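Local atomic coordinates of beta 1-3 glucanase (Clostridium beijerinckii NCIMB 8052, PDB entry 5H4E), a protein that probably hydrolyses beta-1,3-glucans, as a beta-1,3-glucanase domain of glycoside hydrolase family 64. Residues Phe226-Tyr229 with Ile230-Tyr234; Ser235-Thr239 with His240-Phe244; Pro277-Gln280 with Glu281-Gly285; Ala305-Arg309 with His310-Asp314; Trp318-Ser321 with Ala322-Tyr325. All coordinates share one frame; numbering follows the deposited sequence.

Contact 1 (Phe226-Tyr229 with Ile230-Tyr234); sequences FDSY and INDVY
Between F226-Y229 and I230-Y234 the backbone makes the opening turns of helix 227-236, and four successive i to i+4 hydrogen bonds join the two segments. I230 N donates to F226 O at 2.9 Å, with an N-H...O angle of 170°; N231 N, D232 N and V233 N repeat the bond to D227 O, S228 O and Y229 O. F226 is still loop, yet its carbonyl accepts the first of these bonds. Two apolar pairs accompany them on the buried side. I230 CD1 comes back along the helix to 3.7 Å from F226 CB. One turn on, V233 CG2 sits over a face of the Y229 ring, 4.1 Å from its centroid and 28° off the normal, in a CH-pi contact whose closest atom is Y229 CE1 at 3.6 Å. With CG anti to the backbone N (chi1 177°), beside the carbonyl carbon, the tyrosine offers this face to the next turn. Its OH bonds to M312 N, and its ring stacks on H310. At the helix start T279 OG1 meets F226 N and D227 OD1; I230 and V233 pack on helix 294-309, F226 and I230 on helix 279-284.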
loop_
_atom_site.group_PDB
_atom_site.type_symbol
_atom_site.label_atom_id
_atom_site.label_comp_id
_atom_site.label_asym_id
_atom_site.label_seq_id
_atom_site.Cartn_x
_atom_site.Cartn_y
_atom_site.Cartn_z
ATOM N N PHE A 226 -11.927 12.720 11.689
ATOM C CA PHE A 226 -12.325 11.600 12.536
ATOM C C PHE A 226 -12.464 11.944 14.020
ATOM O O PHE A 226 -12.840 11.092 14.809
ATOM C CB PHE A 226 -11.330 10.451 12.405
ATOM C CG PHE A 226 -11.612 9.523 11.250
ATOM C CD1 PHE A 226 -12.582 8.537 11.357
ATOM C CD2 PHE A 226 -10.887 9.620 10.072
ATOM C CE1 PHE A 226 -12.839 7.671 10.301
ATOM C CE2 PHE A 226 -11.148 8.764 9.017
ATOM C CZ PHE A 226 -12.127 7.792 9.132
ATOM N N ASP A 227 -12.153 13.182 14.389
ATOM C CA ASP A 227 -11.972 13.549 15.798
ATOM C C ASP A 227 -13.184 13.287 16.702
ATOM O O ASP A 227 -13.042 12.707 17.777
ATOM C CB ASP A 227 -11.590 15.024 15.906
ATOM C CG ASP A 227 -10.151 15.286 15.504
ATOM O OD1 ASP A 227 -9.576 14.458 14.764
ATOM O OD2 ASP A 227 -9.597 16.313 15.946
ATOM N N SER A 228 -14.356 13.741 16.286
ATOM C CA SER A 228 -15.541 13.573 17.123
ATOM C C SER A 228 -15.864 12.090 17.326
ATOM O O SER A 228 -16.251 11.678 18.427
ATOM C CB SER A 228 -16.740 14.291 16.526
ATOM O OG SER A 228 -17.892 14.005 17.312
ATOM N N TYR A 229 -15.682 11.296 16.272
ATOM C CA TYR A 229 -15.964 9.856 16.329
ATOM C C TYR A 229 -14.971 9.204 17.266
ATOM O O TYR A 229 -15.350 8.411 18.127
ATOM C CB TYR A 229 -15.912 9.239 14.921
ATOM C CG TYR A 229 -16.124 7.727 14.811
ATOM C CD1 TYR A 229 -17.181 7.089 15.462
ATOM C CD2 TYR A 229 -15.278 6.949 14.022
ATOM C CE1 TYR A 229 -17.379 5.715 15.338
ATOM C CE2 TYR A 229 -15.472 5.572 13.893
ATOM C CZ TYR A 229 -16.529 4.964 14.555
ATOM O OH TYR A 229 -16.733 3.598 14.448
ATOM N N ILE A 230 -13.695 9.561 17.122
ATOM C CA ILE A 230 -12.664 9.058 18.024
ATOM C C ILE A 230 -13.011 9.382 19.477
ATOM O O ILE A 230 -12.931 8.516 20.346
ATOM C CB ILE A 230 -11.271 9.648 17.666
ATOM C CG1 ILE A 230 -10.748 9.006 16.380
ATOM C CG2 ILE A 230 -10.277 9.399 18.781
ATOM C CD1 ILE A 230 -9.690 9.826 15.699
ATOM N N ASN A 231 -13.412 10.627 19.717
ATOM C CA ASN A 231 -13.826 11.074 21.045
ATOM C C ASN A 231 -14.988 10.246 21.592
ATOM O O ASN A 231 -14.929 9.790 22.738
ATOM C CB ASN A 231 -14.206 12.562 21.021
ATOM C CG ASN A 231 -12.986 13.479 20.917
ATOM O OD1 ASN A 231 -11.904 13.128 21.367
ATOM N ND2 ASN A 231 -13.171 14.662 20.333
ATOM N N ASP A 232 -16.022 10.044 20.770
ATOM C CA ASP A 232 -17.202 9.275 21.189
ATOM C C ASP A 232 -16.803 7.867 21.576
ATOM O O ASP A 232 -17.243 7.341 22.605
ATOM C CB ASP A 232 -18.259 9.208 20.077
ATOM C CG ASP A 232 -18.948 10.527 19.843
ATOM O OD1 ASP A 232 -18.867 11.402 20.726
ATOM O OD2 ASP A 232 -19.583 10.680 18.780
ATOM N N VAL A 233 -15.967 7.260 20.734
ATOM C CA VAL A 233 -15.543 5.880 20.924
ATOM C C VAL A 233 -14.700 5.712 22.186
ATOM O O VAL A 233 -14.931 4.792 22.981
ATOM C CB VAL A 233 -14.757 5.362 19.680
ATOM C CG1 VAL A 233 -14.004 4.074 20.004
ATOM C CG2 VAL A 233 -15.713 5.155 18.513
ATOM N N TYR A 234 -13.728 6.597 22.394
ATOM C CA TYR A 234 -12.952 6.526 23.638
ATOM C C TYR A 234 -13.797 6.804 24.901
ATOM O O TYR A 234 -13.570 6.201 25.953
ATOM C CB TYR A 234 -11.764 7.481 23.567
ATOM C CG TYR A 234 -10.524 6.802 23.056
ATOM C CD1 TYR A 234 -10.520 6.146 21.822
ATOM C CD2 TYR A 234 -9.357 6.788 23.809
ATOM C CE1 TYR A 234 -9.365 5.512 21.348
ATOM C CE2 TYR A 234 -8.208 6.158 23.346
ATOM C CZ TYR A 234 -8.217 5.526 22.121
ATOM O OH TYR A 234 -7.070 4.907 21.680
#

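Contact 2 (Ser235-Thr239 with His240-Phe244)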
loop_
_atom_site.group_PDB
_atom_site.type_symbol
_atom_site.label_atom_id
_atom_site.label_comp_id
_atom_site.label_asym_id
_atom_site.label_seq_id
_atom_site.Cartn_x
_atom_site.Cartn_y
_atom_site.Cartn_z
ATOM N N SER A 235 -14.776 7.692 24.780
ATOM C CA SER A 235 -15.682 8.003 25.886
ATOM C C SER A 235 -16.562 6.795 26.204
ATOM O O SER A 235 -16.735 6.411 27.370
ATOM C CB SER A 235 -16.533 9.228 25.535
ATOM O OG SER A 235 -17.486 9.531 26.544
ATOM N N TYR A 236 -17.096 6.182 25.152
ATOM C CA TYR A 236 -17.939 5.004 25.281
ATOM C C TYR A 236 -17.207 3.853 25.971
ATOM O O TYR A 236 -17.722 3.281 26.930
ATOM C CB TYR A 236 -18.445 4.566 23.899
ATOM C CG TYR A 236 -19.432 3.426 23.961
ATOM C CD1 TYR A 236 -20.771 3.662 24.282
ATOM C CD2 TYR A 236 -19.029 2.114 23.723
ATOM C CE1 TYR A 236 -21.685 2.615 24.356
ATOM C CE2 TYR A 236 -19.938 1.054 23.791
ATOM C CZ TYR A 236 -21.262 1.315 24.105
ATOM O OH TYR A 236 -22.159 0.271 24.179
ATOM N N TYR A 237 -15.997 3.536 25.502
ATOM C CA TYR A 237 -15.266 2.367 25.981
ATOM C C TYR A 237 -14.530 2.633 27.299
ATOM O O TYR A 237 -13.828 1.764 27.808
ATOM C CB TYR A 237 -14.292 1.858 24.894
ATOM C CG TYR A 237 -15.000 1.055 23.808
ATOM C CD1 TYR A 237 -15.832 -0.010 24.143
ATOM C CD2 TYR A 237 -14.891 1.399 22.461
ATOM C CE1 TYR A 237 -16.508 -0.732 23.172
ATOM C CE2 TYR A 237 -15.559 0.672 21.476
ATOM C CZ TYR A 237 -16.366 -0.393 21.843
ATOM O OH TYR A 237 -17.046 -1.123 20.898
ATOM N N ALA A 238 -14.710 3.820 27.864
ATOM C CA ALA A 238 -14.266 4.057 29.236
ATOM C C ALA A 238 -15.095 3.221 30.210
ATOM O O ALA A 238 -14.602 2.789 31.251
ATOM C CB ALA A 238 -14.357 5.524 29.585
ATOM N N THR A 239 -16.356 2.975 29.861
ATOM C CA THR A 239 -17.240 2.233 30.750
ATOM C C THR A 239 -17.900 1.015 30.099
ATOM O O THR A 239 -18.711 0.340 30.728
ATOM C CB THR A 239 -18.331 3.150 31.303
ATOM O OG1 THR A 239 -19.033 3.767 30.216
ATOM C CG2 THR A 239 -17.717 4.239 32.162
ATOM N N HIS A 240 -17.573 0.741 28.842
ATOM C CA HIS A 240 -18.018 -0.483 28.188
ATOM C C HIS A 240 -16.809 -1.275 27.709
ATOM O O HIS A 240 -15.734 -0.712 27.536
ATOM C CB HIS A 240 -18.961 -0.181 27.019
ATOM C CG HIS A 240 -20.185 0.585 27.413
ATOM N ND1 HIS A 240 -20.185 1.952 27.581
ATOM C CD2 HIS A 240 -21.444 0.172 27.703
ATOM C CE1 HIS A 240 -21.390 2.353 27.948
ATOM N NE2 HIS A 240 -22.173 1.293 28.026
ATOM N N GLU A 241 -16.989 -2.577 27.506
ATOM C CA GLU A 241 -15.918 -3.435 27.004
ATOM C C GLU A 241 -15.973 -3.560 25.492
ATOM O O GLU A 241 -17.049 -3.717 24.906
ATOM C CB GLU A 241 -15.984 -4.838 27.617
ATOM C CG GLU A 241 -15.480 -4.937 29.050
ATOM C CD GLU A 241 -13.975 -4.742 29.167
ATOM O OE1 GLU A 241 -13.208 -5.509 28.533
ATOM O OE2 GLU A 241 -13.564 -3.832 29.915
ATOM N N LEU A 242 -14.803 -3.480 24.874
ATOM C CA LEU A 242 -14.638 -3.796 23.462
ATOM C C LEU A 242 -14.074 -5.198 23.377
ATOM O O LEU A 242 -12.921 -5.429 23.734
ATOM C CB LEU A 242 -13.704 -2.786 22.785
ATOM C CG LEU A 242 -13.228 -3.055 21.358
ATOM C CD1 LEU A 242 -14.393 -3.362 20.472
ATOM C CD2 LEU A 242 -12.508 -1.819 20.841
ATOM N N THR A 243 -14.882 -6.138 22.920
ATOM C CA THR A 243 -14.456 -7.526 22.871
ATOM C C THR A 243 -14.527 -8.070 21.464
ATOM O O THR A 243 -15.571 -7.979 20.812
ATOM C CB THR A 243 -15.308 -8.399 23.788
ATOM O OG1 THR A 243 -15.263 -7.858 25.115
ATOM C CG2 THR A 243 -14.791 -9.830 23.797
ATOM N N PHE A 244 -13.414 -8.626 20.995
ATOM C CA PHE A 244 -13.380 -9.185 19.658
ATOM C C PHE A 244 -12.510 -10.436 19.594
ATOM O O PHE A 244 -11.644 -10.668 20.443
ATOM C CB PHE A 244 -12.900 -8.135 18.647
ATOM C CG PHE A 244 -11.424 -7.836 18.713
ATOM C CD1 PHE A 244 -10.938 -6.845 19.556
ATOM C CD2 PHE A 244 -10.527 -8.522 17.902
ATOM C CE1 PHE A 244 -9.577 -6.559 19.601
ATOM C CE2 PHE A 244 -9.167 -8.240 17.944
ATOM C CZ PHE A 244 -8.695 -7.264 18.798
#
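Y236 and H240 lay their rings almost exactly parallel, with planes at 3° and centroids 3.9 Å apart, an offset stack that closes the turn between helix 227-236 and strand 242-246. H240 ND1 lies over the centre of the tyrosine ring, and Y236 CZ in return over the centre of the imidazole; Y236 CZ and H240 CG are 3.6 Å apart. The imidazole is held in this attitude by its own N-H: H240 ND1 donates to Y236 O at 2.9 Å, the acceptor lying only 3° out of the ring plane. The Y237 ring meets L242 instead. L242 CB stands over one face, 3.7 Å from the centroid and 19° off the normal, with Y236 CD2 over the other, while H240 O and E241 O approach the ring edge. L242 CD1 is 3.5 Å from Y237 OH, which itself bonds to M312 O. The chemistry is that of a carbonyl serving two donors at a helix end: H240 ND1 and T239 N reach Y236 O from opposite faces of its plane, with a weak third bond from H240 N. The stack and the ND1 bond would together restrain the rotation of the imidazole.

Contact 3 (Pro277-Gln280 with Glu281-Gly285); sequences PSTQ and EVLLG
S278 and E281 form a capping box at the start of helix 279-284, with S278 in the N-cap position. E281, which opens the second segment, takes part in both reciprocal bonds: its backbone N donates to S278 OG at 3.0 Å, and its carboxylate reaches back so that OE1 accepts from S278 N at 2.9 Å. That amide meets OE1 on the anti side, 21° out of the carboxylate plane. The serine can take part because OG stands between its backbone N and carbonyl carbon (chi1 62°). E281 OE2 is taken by I288 N, so both carboxylate oxygens are engaged. V282 continues with a backbone bond to S278 O, and its CG2 lies against P277 CB; V282 also packs on F307 of helix 294-309. L283 N bonds to T279 O, and T279 CG2 lies alongside L283 CD1, 3.8 Å away. L284 N closes on Q280 O. G285 then leaves the helix with positive phi (74°), its N still bonded to E281 O at 2.8 Å.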
loop_
_atom_site.group_PDB
_atom_site.type_symbol
_atom_site.label_atom_id
_atom_site.label_comp_id
_atom_site.label_asym_id
_atom_site.label_seq_id
_atom_site.Cartn_x
_atom_site.Cartn_y
_atom_site.Cartn_z
ATOM N N PRO A 277 -5.918 8.304 19.288
ATOM C CA PRO A 277 -5.388 8.601 17.945
ATOM C C PRO A 277 -5.869 9.924 17.344
ATOM O O PRO A 277 -6.978 10.379 17.631
ATOM C CB PRO A 277 -5.886 7.421 17.102
ATOM C CG PRO A 277 -7.119 6.950 17.799
ATOM C CD PRO A 277 -6.872 7.178 19.277
ATOM N N SER A 278 -5.023 10.538 16.522
ATOM C CA SER A 278 -5.440 11.650 15.691
ATOM C C SER A 278 -6.145 11.118 14.454
ATOM O O SER A 278 -6.139 9.907 14.192
ATOM C CB SER A 278 -4.240 12.492 15.270
ATOM O OG SER A 278 -3.351 11.697 14.496
ATOM N N THR A 279 -6.726 12.030 13.691
ATOM C CA THR A 279 -7.293 11.702 12.391
ATOM C C THR A 279 -6.209 11.130 11.471
ATOM O O THR A 279 -6.459 10.186 10.714
ATOM C CB THR A 279 -7.978 12.951 11.769
ATOM O OG1 THR A 279 -9.267 13.127 12.378
ATOM C CG2 THR A 279 -8.178 12.813 10.265
ATOM N N GLN A 280 -4.997 11.675 11.565
ATOM C CA GLN A 280 -3.908 11.216 10.702
ATOM C C GLN A 280 -3.482 9.809 11.088
ATOM O O GLN A 280 -3.176 8.999 10.230
ATOM C CB GLN A 280 -2.702 12.161 10.768
ATOM C CG GLN A 280 -2.944 13.522 10.128
ATOM C CD GLN A 280 -3.921 14.364 10.916
ATOM O OE1 GLN A 280 -3.777 14.525 12.133
ATOM N NE2 GLN A 280 -4.938 14.882 10.241
ATOM N N GLU A 281 -3.470 9.509 12.382
ATOM C CA GLU A 281 -3.060 8.185 12.813
ATOM C C GLU A 281 -4.063 7.117 12.380
ATOM O O GLU A 281 -3.679 5.984 12.074
ATOM C CB GLU A 281 -2.854 8.159 14.327
ATOM C CG GLU A 281 -1.516 8.769 14.709
ATOM C CD GLU A 281 -1.365 9.045 16.191
ATOM O OE1 GLU A 281 -2.387 9.277 16.870
ATOM O OE2 GLU A 281 -0.212 9.039 16.675
ATOM N N VAL A 282 -5.343 7.471 12.357
ATOM C CA VAL A 282 -6.355 6.550 11.835
ATOM C C VAL A 282 -6.107 6.280 10.350
ATOM O O VAL A 282 -5.997 5.127 9.919
ATOM C CB VAL A 282 -7.777 7.105 12.052
ATOM C CG1 VAL A 282 -8.819 6.357 11.189
ATOM C CG2 VAL A 282 -8.138 7.034 13.527
ATOM N N LEU A 283 -5.986 7.349 9.574
ATOM C CA LEU A 283 -5.837 7.232 8.124
ATOM C C LEU A 283 -4.555 6.542 7.712
ATOM O O LEU A 283 -4.532 5.789 6.723
ATOM C CB LEU A 283 -5.909 8.622 7.485
ATOM C CG LEU A 283 -7.298 9.235 7.595
ATOM C CD1 LEU A 283 -7.269 10.688 7.198
ATOM C CD2 LEU A 283 -8.280 8.446 6.724
ATOM N N LEU A 284 -3.493 6.760 8.482
ATOM C CA LEU A 284 -2.170 6.271 8.099
ATOM C C LEU A 284 -1.726 5.011 8.825
ATOM O O LEU A 284 -0.835 4.305 8.355
ATOM C CB LEU A 284 -1.137 7.368 8.320
ATOM C CG LEU A 284 -1.345 8.607 7.453
ATOM C CD1 LEU A 284 -0.396 9.724 7.879
ATOM C CD2 LEU A 284 -1.168 8.277 5.987
ATOM N N GLY A 285 -2.326 4.731 9.974
ATOM C CA GLY A 285 -1.993 3.533 10.721
ATOM C C GLY A 285 -0.641 3.626 11.411
ATOM O O GLY A 285 -0.041 2.611 11.758
#

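Contact 4 (Ala305-Arg309 with His310-Asp314)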
loop_
_atom_site.group_PDB
_atom_site.type_symbol
_atom_site.label_atom_id
_atom_site.label_comp_id
_atom_site.label_asym_id
_atom_site.label_seq_id
_atom_site.Cartn_x
_atom_site.Cartn_y
_atom_site.Cartn_z
ATOM N N ALA A 305 -8.249 -0.368 11.634
ATOM C CA ALA A 305 -9.147 -0.773 10.556
ATOM C C ALA A 305 -10.594 -0.493 10.941
ATOM O O ALA A 305 -11.386 -0.065 10.103
ATOM C CB ALA A 305 -8.958 -2.249 10.220
ATOM N N ALA A 306 -10.942 -0.709 12.210
ATOM C CA ALA A 306 -12.338 -0.510 12.624
ATOM C C ALA A 306 -12.715 0.976 12.619
ATOM O O ALA A 306 -13.858 1.348 12.304
ATOM C CB ALA A 306 -12.578 -1.124 14.007
ATOM N N PHE A 307 -11.757 1.833 12.950
ATOM C CA PHE A 307 -11.983 3.265 12.810
ATOM C C PHE A 307 -12.217 3.634 11.359
ATOM O O PHE A 307 -13.219 4.277 11.051
ATOM C CB PHE A 307 -10.820 4.067 13.388
ATOM C CG PHE A 307 -10.983 4.377 14.849
ATOM C CD1 PHE A 307 -12.008 5.206 15.280
ATOM C CD2 PHE A 307 -10.112 3.845 15.794
ATOM C CE1 PHE A 307 -12.165 5.501 16.637
ATOM C CE2 PHE A 307 -10.277 4.132 17.152
ATOM C CZ PHE A 307 -11.295 4.967 17.557
ATOM N N ASN A 308 -11.330 3.212 10.457
ATOM C CA ASN A 308 -11.523 3.516 9.041
ATOM C C ASN A 308 -12.854 3.013 8.483
ATOM O O ASN A 308 -13.466 3.663 7.624
ATOM C CB ASN A 308 -10.387 2.929 8.205
ATOM C CG ASN A 308 -9.135 3.763 8.287
ATOM O OD1 ASN A 308 -9.010 4.774 7.600
ATOM N ND2 ASN A 308 -8.223 3.374 9.161
ATOM N N ARG A 309 -13.289 1.860 8.979
ATOM C CA ARG A 309 -14.508 1.209 8.497
ATOM C C ARG A 309 -15.757 1.655 9.266
ATOM O O ARG A 309 -16.874 1.240 8.925
ATOM C CB ARG A 309 -14.355 -0.317 8.587
ATOM C CG ARG A 309 -13.312 -0.892 7.616
ATOM C CD ARG A 309 -12.894 -2.319 7.992
ATOM N NE ARG A 309 -11.947 -2.874 7.027
ATOM C CZ ARG A 309 -11.235 -3.983 7.221
ATOM N NH1 ARG A 309 -11.340 -4.659 8.365
ATOM N NH2 ARG A 309 -10.395 -4.407 6.278
ATOM N N HIS A 310 -15.556 2.524 10.260
ATOM C CA HIS A 310 -16.600 3.010 11.176
ATOM C C HIS A 310 -17.408 1.851 11.783
ATOM O O HIS A 310 -18.622 1.782 11.635
ATOM C CB HIS A 310 -17.540 4.008 10.466
ATOM C CG HIS A 310 -18.384 4.828 11.403
ATOM N ND1 HIS A 310 -18.227 6.193 11.546
ATOM C CD2 HIS A 310 -19.412 4.484 12.221
ATOM C CE1 HIS A 310 -19.112 6.651 12.417
ATOM N NE2 HIS A 310 -19.844 5.636 12.839
ATOM N N VAL A 311 -16.726 0.949 12.479
ATOM C CA VAL A 311 -17.392 -0.151 13.170
ATOM C C VAL A 311 -16.804 -0.379 14.567
ATOM O O VAL A 311 -16.964 -1.462 15.139
ATOM C CB VAL A 311 -17.310 -1.482 12.368
ATOM C CG1 VAL A 311 -18.295 -1.477 11.194
ATOM C CG2 VAL A 311 -15.872 -1.764 11.899
ATOM N N MET A 312 -16.144 0.645 15.115
ATOM C CA MET A 312 -15.526 0.537 16.437
ATOM C C MET A 312 -16.551 0.164 17.516
ATOM O O MET A 312 -16.212 -0.474 18.511
ATOM C CB MET A 312 -14.808 1.846 16.801
ATOM C CG MET A 312 -13.328 1.872 16.357
ATOM S SD MET A 312 -12.355 0.559 17.134
ATOM C CE MET A 312 -12.139 1.191 18.809
ATOM N N LEU A 313 -17.808 0.534 17.304
ATOM C CA LEU A 313 -18.855 0.203 18.278
ATOM C C LEU A 313 -19.570 -1.116 17.981
ATOM O O LEU A 313 -20.542 -1.457 18.654
ATOM C CB LEU A 313 -19.879 1.339 18.345
ATOM C CG LEU A 313 -19.270 2.678 18.763
ATOM C CD1 LEU A 313 -20.255 3.823 18.641
ATOM C CD2 LEU A 313 -18.712 2.602 20.176
ATOM N N ASP A 314 -19.101 -1.856 16.981
ATOM C CA ASP A 314 -19.730 -3.134 16.623
ATOM C C ASP A 314 -18.685 -4.213 16.356
ATOM O O ASP A 314 -18.576 -4.707 15.227
ATOM C CB ASP A 314 -20.634 -2.954 15.389
ATOM C CG ASP A 314 -21.519 -4.172 15.109
ATOM O OD1 ASP A 314 -21.676 -5.046 15.989
ATOM O OD2 ASP A 314 -22.084 -4.238 14.002
#
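A306 O receives V311 N at 2.9 Å, with an N-H...O angle of 169°, and this i to i+5 bond closes helix 294-309. Inside it H310 N donates to F307 O at 3.0 Å, coming from above the carbonyl plane. With H310 at positive phi (50°), the two bonds make a Schellman motif, after which V311-D314 forms a type I beta turn. The reversal carries M312 back over the last helical turn. Its chi1 of -90° sets CG over the centre of the F307 ring, 3.6 Å from the centroid in a CH-pi contact. The bends at chi2 and chi3 then turn the rest of the chain back along the ring. M312 SD lies over the same face at 4.4 Å from the F307 centroid, a Met-aromatic contact, and also touches A306 CB at 3.6 Å, while M312 CE comes to 3.9 Å from F307 CE2. V311 CG2 packs against A306 CB at 4.0 Å. The H310 side chain leads away from the helix, giving ND1 to P329 O, and R309 extends to a salt bridge with D352. The helix end is thus set against helix 227-236 and helix 279-284, which both pack on F307, and N308 ND2 reaches the latter by bonding to V282 O.

Contact 5 (Trp318-Ser321 with Ala322-Tyr325)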
loop_
_atom_site.group_PDB
_atom_site.type_symbol
_atom_site.label_atom_id
_atom_site.label_comp_id
_atom_site.label_asym_id
_atom_site.label_seq_id
_atom_site.Cartn_x
_atom_site.Cartn_y
_atom_site.Cartn_z
ATOM N N TRP A 318 -16.743 -6.964 12.893
ATOM C CA TRP A 318 -15.488 -6.497 12.328
ATOM C C TRP A 318 -15.063 -7.323 11.109
ATOM O O TRP A 318 -14.313 -6.844 10.263
ATOM C CB TRP A 318 -14.396 -6.513 13.396
ATOM C CG TRP A 318 -14.464 -5.324 14.312
ATOM C CD1 TRP A 318 -15.421 -4.344 14.320
ATOM C CD2 TRP A 318 -13.524 -4.976 15.327
ATOM N NE1 TRP A 318 -15.133 -3.411 15.287
ATOM C CE2 TRP A 318 -13.976 -3.777 15.923
ATOM C CE3 TRP A 318 -12.343 -5.561 15.790
ATOM C CZ2 TRP A 318 -13.289 -3.153 16.966
ATOM C CZ3 TRP A 318 -11.660 -4.943 16.827
ATOM C CH2 TRP A 318 -12.128 -3.745 17.396
ATOM N N ASN A 319 -15.563 -8.552 11.010
ATOM C CA ASN A 319 -15.251 -9.411 9.881
ATOM C C ASN A 319 -16.317 -9.416 8.777
ATOM O O ASN A 319 -16.265 -10.247 7.867
ATOM C CB ASN A 319 -15.012 -10.847 10.367
ATOM C CG ASN A 319 -16.260 -11.502 10.964
ATOM O OD1 ASN A 319 -17.357 -10.934 10.965
ATOM N ND2 ASN A 319 -16.088 -12.724 11.465
ATOM N N ASN A 320 -17.279 -8.508 8.858
ATOM C CA ASN A 320 -18.396 -8.530 7.918
ATOM C C ASN A 320 -18.569 -7.195 7.200
ATOM O O ASN A 320 -19.118 -6.251 7.758
ATOM C CB ASN A 320 -19.698 -8.911 8.639
ATOM C CG ASN A 320 -20.853 -9.194 7.673
ATOM O OD1 ASN A 320 -20.918 -8.635 6.577
ATOM N ND2 ASN A 320 -21.767 -10.066 8.082
ATOM N N SER A 321 -18.155 -7.154 5.934
ATOM C CA SER A 321 -18.075 -5.906 5.182
ATOM C C SER A 321 -19.438 -5.270 4.942
ATOM O O SER A 321 -19.530 -4.111 4.535
ATOM C CB SER A 321 -17.364 -6.144 3.849
ATOM O OG SER A 321 -18.110 -7.032 3.042
ATOM N N ALA A 322 -20.500 -6.025 5.210
ATOM C CA ALA A 322 -21.845 -5.501 5.057
ATOM C C ALA A 322 -22.103 -4.403 6.079
ATOM O O ALA A 322 -23.029 -3.604 5.932
ATOM C CB ALA A 322 -22.875 -6.632 5.181
ATOM N N TYR A 323 -21.265 -4.355 7.111
ATOM C CA TYR A 323 -21.428 -3.363 8.166
ATOM C C TYR A 323 -20.440 -2.196 8.053
ATOM O O TYR A 323 -20.533 -1.242 8.828
ATOM C CB TYR A 323 -21.288 -4.033 9.536
ATOM C CG TYR A 323 -22.442 -4.957 9.847
ATOM C CD1 TYR A 323 -22.478 -6.251 9.345
ATOM C CD2 TYR A 323 -23.512 -4.523 10.619
ATOM C CE1 TYR A 323 -23.543 -7.098 9.623
ATOM C CE2 TYR A 323 -24.576 -5.356 10.898
ATOM C CZ TYR A 323 -24.585 -6.640 10.394
ATOM O OH TYR A 323 -25.643 -7.468 10.674
ATOM N N PHE A 324 -19.517 -2.265 7.087
ATOM C CA PHE A 324 -18.459 -1.259 6.971
ATOM C C PHE A 324 -18.971 -0.006 6.250
ATOM O O PHE A 324 -19.821 -0.102 5.361
ATOM C CB PHE A 324 -17.229 -1.775 6.192
ATOM C CG PHE A 324 -16.549 -3.007 6.766
ATOM C CD1 PHE A 324 -16.801 -3.463 8.051
ATOM C CD2 PHE A 324 -15.617 -3.689 5.989
ATOM C CE1 PHE A 324 -16.155 -4.603 8.537
ATOM C CE2 PHE A 324 -14.975 -4.823 6.467
ATOM C CZ PHE A 324 -15.241 -5.273 7.748
ATOM N N TYR A 325 -18.413 1.147 6.614
ATOM C CA TYR A 325 -18.630 2.414 5.907
ATOM C C TYR A 325 -20.088 2.858 5.862
ATOM O O TYR A 325 -20.503 3.538 4.923
ATOM C CB TYR A 325 -18.095 2.313 4.478
ATOM C CG TYR A 325 -16.678 1.795 4.385
ATOM C CD1 TYR A 325 -15.599 2.587 4.763
ATOM C CD2 TYR A 325 -16.418 0.522 3.903
ATOM C CE1 TYR A 325 -14.300 2.115 4.670
ATOM C CE2 TYR A 325 -15.114 0.038 3.801
ATOM C CZ TYR A 325 -14.064 0.840 4.185
ATOM O OH TYR A 325 -12.777 0.363 4.069
#
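F324 and S321 bury the most surface here, with N320 next, in a short 3-10 turn that runs through S321-Y323 and opens with an Asx turn at N320. F324 folds its ring back beneath the turn. S321 CA lies over one face, 3.5 Å from the ring centroid and 16° off the normal, in a CH-pi contact, and S321 CB touches F324 CD2 at 3.7 Å. N320 O stands over the ring as well, and W318 O meets its edge. The two backbone bonds of the turn run from Y323 N to N320 O and from F324 N to S321 O, the second donor sitting above the carbonyl plane. The N320 amide meets the CD1-CE1 edge of the Y323 ring, N320 CG 3.8 Å from Y323 CD1, with the planes 81° apart. F324 further meets F357 edge-to-face and packs on R309, while W318 gives NE1 to V311 O. With CG anti to the backbone N (chi1 -170°), the N320 amide is carried forward over the turn, where OD1 accepts from A322 N at 3.0 Å.

In the fold
Contacts 1 and 2 share helix 227-236, one at its opening turns and one at its end, where the chain passes into a four-stranded antiparallel sheet. Contact 3 caps the start of helix 279-284 and contact 4 the end of helix 294-309; contact 5 lies in the loop that follows. Contact 4 is the buried one and touches all the others: through tyrosine hydroxyls to contacts 1 and 2, and through amide, indole and backbone bonds to contacts 3 and 5, with apolar packing alongside. Contacts 1 and 3, partly buried, pair apolar residues inside with a more open polar side, and meet at T279 and P277. Contacts 2 and 5 have more exposed residues and lean on polar turns.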